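Local coordinates for thiol transferase (Phanerochaete chrysosporium, PDB 4F0B), which is a fungal glutathione transferase of the Ure2p class that binds oxidized glutathione and probably catalyses glutathione-dependent thiol transfer, at residues A[163-166]-A[167-171]; A[203-206]-A[207-211]. All coordinates share one frame; numbering follows the deposited sequence.

Contact 1 of 2, residues A[163-166]-A[167-171]; sequences DDRL and KGREY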
# COMPACT_ATOMS: atom_id res chain seq x y z
N ASP A 163 -15.99 -6.28 -6.16
CA ASP A 163 -17.04 -6.93 -6.93
C ASP A 163 -17.71 -5.94 -7.90
O ASP A 163 -17.95 -6.25 -9.08
CB ASP A 163 -18.08 -7.56 -6.00
CG ASP A 163 -18.94 -8.57 -6.72
OD1 ASP A 163 -18.47 -9.74 -6.86
OD2 ASP A 163 -20.06 -8.18 -7.16
N ASP A 164 -18.01 -4.74 -7.42
CA ASP A 164 -18.63 -3.72 -8.27
C ASP A 164 -17.68 -3.29 -9.40
O ASP A 164 -18.12 -3.10 -10.55
CB ASP A 164 -19.04 -2.50 -7.43
CG ASP A 164 -20.27 -2.75 -6.59
OD1 ASP A 164 -21.02 -3.69 -6.86
OD2 ASP A 164 -20.50 -1.92 -5.66
N ARG A 165 -16.39 -3.20 -9.10
CA ARG A 165 -15.40 -2.91 -10.15
C ARG A 165 -15.41 -4.00 -11.20
O ARG A 165 -15.28 -3.72 -12.41
CB ARG A 165 -14.00 -2.77 -9.55
CG ARG A 165 -12.87 -2.60 -10.58
CD ARG A 165 -13.00 -1.36 -11.42
NE ARG A 165 -12.03 -1.37 -12.51
CZ ARG A 165 -11.84 -0.36 -13.34
NH1 ARG A 165 -12.47 0.78 -13.16
NH2 ARG A 165 -10.95 -0.48 -14.34
N LEU A 166 -15.53 -5.26 -10.80
CA LEU A 166 -15.47 -6.34 -11.74
C LEU A 166 -16.78 -6.53 -12.54
O LEU A 166 -16.78 -7.28 -13.52
CB LEU A 166 -15.05 -7.64 -11.04
CG LEU A 166 -13.57 -7.68 -10.64
CD1 LEU A 166 -13.37 -8.85 -9.68
CD2 LEU A 166 -12.70 -7.89 -11.88
N LYS A 167 -17.89 -5.90 -12.13
CA LYS A 167 -19.09 -5.97 -12.94
C LYS A 167 -18.78 -5.51 -14.38
O LYS A 167 -18.19 -4.45 -14.60
CB LYS A 167 -20.23 -5.15 -12.32
CG LYS A 167 -20.83 -5.82 -11.12
CD LYS A 167 -22.04 -5.07 -10.58
CE LYS A 167 -22.65 -5.92 -9.46
NZ LYS A 167 -24.00 -5.43 -8.99
N GLY A 168 -19.17 -6.35 -15.35
CA GLY A 168 -18.97 -6.05 -16.76
C GLY A 168 -17.56 -6.37 -17.21
O GLY A 168 -17.24 -6.08 -18.37
N ARG A 169 -16.72 -6.93 -16.34
CA ARG A 169 -15.31 -7.16 -16.67
C ARG A 169 -14.91 -8.61 -16.38
O ARG A 169 -15.61 -9.32 -15.64
CB ARG A 169 -14.40 -6.22 -15.83
CG ARG A 169 -14.74 -4.75 -15.99
CD ARG A 169 -13.66 -3.91 -15.33
NE ARG A 169 -13.88 -2.50 -15.53
CZ ARG A 169 -13.38 -1.77 -16.50
NH1 ARG A 169 -12.55 -2.31 -17.42
NH2 ARG A 169 -13.68 -0.47 -16.53
N GLU A 170 -13.76 -9.03 -16.91
CA GLU A 170 -13.13 -10.26 -16.44
C GLU A 170 -11.94 -9.98 -15.52
O GLU A 170 -11.58 -10.85 -14.72
CB GLU A 170 -12.65 -11.14 -17.59
CG GLU A 170 -13.82 -11.73 -18.38
CD GLU A 170 -13.40 -12.92 -19.24
OE1 GLU A 170 -12.21 -12.99 -19.67
OE2 GLU A 170 -14.24 -13.80 -19.47
N TYR A 171 -11.29 -8.81 -15.65
CA TYR A 171 -10.10 -8.46 -14.85
C TYR A 171 -10.20 -7.00 -14.47
O TYR A 171 -10.93 -6.20 -15.12
CB TYR A 171 -8.78 -8.76 -15.63
CG TYR A 171 -8.69 -10.20 -16.03
CD1 TYR A 171 -8.34 -11.17 -15.10
CD2 TYR A 171 -9.04 -10.60 -17.33
CE1 TYR A 171 -8.31 -12.51 -15.45
CE2 TYR A 171 -9.00 -11.93 -17.70
CZ TYR A 171 -8.65 -12.89 -16.74
OH TYR A 171 -8.65 -14.21 -17.14
O HOH W 1 -17.70 -2.50 -13.09
O HOH W 2 -23.61 -3.13 -7.51
O HOH W 3 -15.95 -0.95 -14.11
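Arg-165 and Arg-169 lay their guanidinium groups flat on one another, centres 3.8 Å apart and planes within 8°. The Arg-165 chain leaves with CG anti to N and bends at chi2 (62°), while Arg-169 stays extended to NE. NH2 of Arg-165 sits over the middle of the Arg-169 group, 3.5 Å from its CZ, while NE of Arg-169 comes over the rim of the other. The like charges probably cost something; acceptors help fix both groups, Arg-165 NH2 bonding to Ile-172 O and Arg-169 NE to a water at 3.0 Å.

A type II turn runs from Leu-166 to Arg-169, whose N donates to Leu-166 O at 2.8 Å. Gly-168 holds its positive phi (81°). Within the turn, Lys-167 N reaches back to Asp-164 O at 3.2 Å, with a weak second bond to Asp-163 O.

Charge pairing is indirect. Lys-167 runs extended alongside Asp-164, but NZ stays 4.1 Å from OD1, and a water joins the two. Asp-163 accepts from Val-203 N.

Leu-166 CD2 packs on the Tyr-171 backbone. This is a turn leading out of helix 145-166 into the loop before helix 178-187, in the all-helical C-terminal domain of the glutathione transferase fold.

Contact 2 of 2, residues A[203-206]-A[207-211]; sequences VKAW and VERIE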
# COMPACT_ATOMS: atom_id res chain seq x y z
N VAL A 203 -16.26 -11.34 -7.97
CA VAL A 203 -14.99 -11.76 -7.39
C VAL A 203 -14.85 -13.27 -7.51
O VAL A 203 -13.78 -13.77 -7.84
CB VAL A 203 -14.92 -11.35 -5.91
CG1 VAL A 203 -13.62 -11.92 -5.27
CG2 VAL A 203 -14.96 -9.84 -5.76
N LYS A 204 -15.92 -14.02 -7.27
CA LYS A 204 -15.83 -15.47 -7.30
C LYS A 204 -15.39 -15.98 -8.68
O LYS A 204 -14.47 -16.81 -8.79
CB LYS A 204 -17.17 -16.10 -6.90
CG LYS A 204 -17.10 -17.61 -6.68
CD LYS A 204 -18.50 -18.20 -6.49
CE LYS A 204 -18.42 -19.70 -6.15
NZ LYS A 204 -19.75 -20.39 -6.07
N ALA A 205 -16.04 -15.47 -9.73
CA ALA A 205 -15.71 -15.92 -11.10
C ALA A 205 -14.29 -15.50 -11.50
O ALA A 205 -13.61 -16.19 -12.28
CB ALA A 205 -16.74 -15.39 -12.11
N TRP A 206 -13.86 -14.37 -10.98
CA TRP A 206 -12.51 -13.85 -11.24
C TRP A 206 -11.44 -14.72 -10.54
O TRP A 206 -10.44 -15.10 -11.16
CB TRP A 206 -12.48 -12.37 -10.85
CG TRP A 206 -11.16 -11.70 -10.69
CD1 TRP A 206 -10.43 -11.03 -11.64
CD2 TRP A 206 -10.48 -11.51 -9.46
NE1 TRP A 206 -9.32 -10.45 -11.06
CE2 TRP A 206 -9.32 -10.75 -9.72
CE3 TRP A 206 -10.75 -11.91 -8.15
CZ2 TRP A 206 -8.39 -10.41 -8.71
CZ3 TRP A 206 -9.83 -11.59 -7.15
CH2 TRP A 206 -8.67 -10.84 -7.43
N VAL A 207 -11.69 -15.11 -9.29
CA VAL A 207 -10.80 -16.04 -8.60
C VAL A 207 -10.71 -17.34 -9.39
O VAL A 207 -9.62 -17.86 -9.60
CB VAL A 207 -11.29 -16.33 -7.15
CG1 VAL A 207 -10.53 -17.55 -6.55
CG2 VAL A 207 -11.11 -15.07 -6.26
N GLU A 208 -11.85 -17.87 -9.84
CA GLU A 208 -11.85 -19.14 -10.55
C GLU A 208 -11.06 -19.06 -11.87
O GLU A 208 -10.27 -20.00 -12.18
CB GLU A 208 -13.29 -19.56 -10.78
CG GLU A 208 -13.95 -19.99 -9.48
CD GLU A 208 -15.44 -20.27 -9.59
OE1 GLU A 208 -16.04 -19.95 -10.64
OE2 GLU A 208 -16.01 -20.78 -8.60
N ARG A 209 -11.22 -17.98 -12.63
CA ARG A 209 -10.51 -17.93 -13.91
C ARG A 209 -9.01 -17.75 -13.74
O ARG A 209 -8.23 -18.17 -14.61
CB ARG A 209 -11.11 -16.91 -14.90
CG ARG A 209 -10.89 -15.44 -14.58
CD ARG A 209 -11.49 -14.50 -15.68
NE ARG A 209 -12.94 -14.69 -15.78
CZ ARG A 209 -13.84 -13.99 -15.09
NH1 ARG A 209 -15.14 -14.29 -15.22
NH2 ARG A 209 -13.50 -12.96 -14.32
N ILE A 210 -8.58 -17.14 -12.64
CA ILE A 210 -7.16 -16.97 -12.37
C ILE A 210 -6.58 -18.27 -11.80
O ILE A 210 -5.48 -18.70 -12.19
CB ILE A 210 -6.91 -15.78 -11.43
CG1 ILE A 210 -7.29 -14.46 -12.15
CG2 ILE A 210 -5.43 -15.71 -11.01
CD1 ILE A 210 -7.40 -13.25 -11.27
N GLU A 211 -7.32 -18.91 -10.90
CA GLU A 211 -6.84 -20.16 -10.28
C GLU A 211 -6.51 -21.22 -11.34
O GLU A 211 -5.57 -22.01 -11.15
CB GLU A 211 -7.88 -20.67 -9.24
CG GLU A 211 -7.46 -21.89 -8.41
CD GLU A 211 -6.59 -21.57 -7.18
OE1 GLU A 211 -6.71 -20.48 -6.59
OE2 GLU A 211 -5.83 -22.47 -6.77
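Trp-206 has CG anti to its own N (chi1 165°), and Ile-210, one turn on, has CG1 anti to the carbonyl carbon; together these settings bring the isoleucine's CD1 methyl over the indole. Ile-210 CD1 stands 3.6 Å from the centroid of the Trp-206 five-membered ring, 19° off its normal, a CH-pi contact over the face. It lies toward the nitrogen side, where Ile-210 CD1 is 3.4 Å from Trp-206 NE1, whose hydrogen bond goes to Asp-180 OD1. At the six-membered end, Val-207 CG2 touches Trp-206 CE3 at 3.7 Å. The same valine methyl meets Val-203 CG1 more loosely, so the two valines and the indole form one apolar strip along the helix.

Arg-209 takes the less usual first torsion, with CG between N and the carbonyl carbon (chi1 72°), and bends again further out. The Arg-209 guanidinium is thereby folded back along the helix: Ala-205 O lies over its centre, NH1 rests 3.7 Å from Ala-205 CB, and NH2 comes close to Trp-206 CA. That NH2 is held by the carbonyl of Glu-170.

In the Lys-204 conformer described here, and so only tentatively, Glu-208 OE2 approaches Lys-204 CE, yet NZ is farther away and in this conformer makes its salt bridge with Asp-198.

Beneath the side chains run four regular i to i+4 backbone bonds, the straightest from Val-207 N to Val-203 O (2.9 Å).

Helix 201-211 packs against two neighbouring helices: Trp-206 and Ile-210 lean on helix 178-187 through Ile-183, Ala-187 and Phe-184, and Val-203 and Trp-206 meet helix 145-166 at Tyr-159, Leu-162 and Leu-166.

Overall arrangement
Both contacts belong to the helical C-terminal domain, and their centres are about 11 Å apart. Contact 1 is the more exposed, where a helix gives way to a loop: waters and stacked like charges feature there, and backbone bonding is that of a turn. Contact 2 lies within an unbroken helix, with buried aromatic and aliphatic groups on one flank and charged residues on another. Two hydrogen bonds, one from the helix and one from the loop of contact 1, join the contacts, and Tyr-171 OH packs on Arg-209 CD. Helix 145-166 and the loop following it thus both hold helix 201-211.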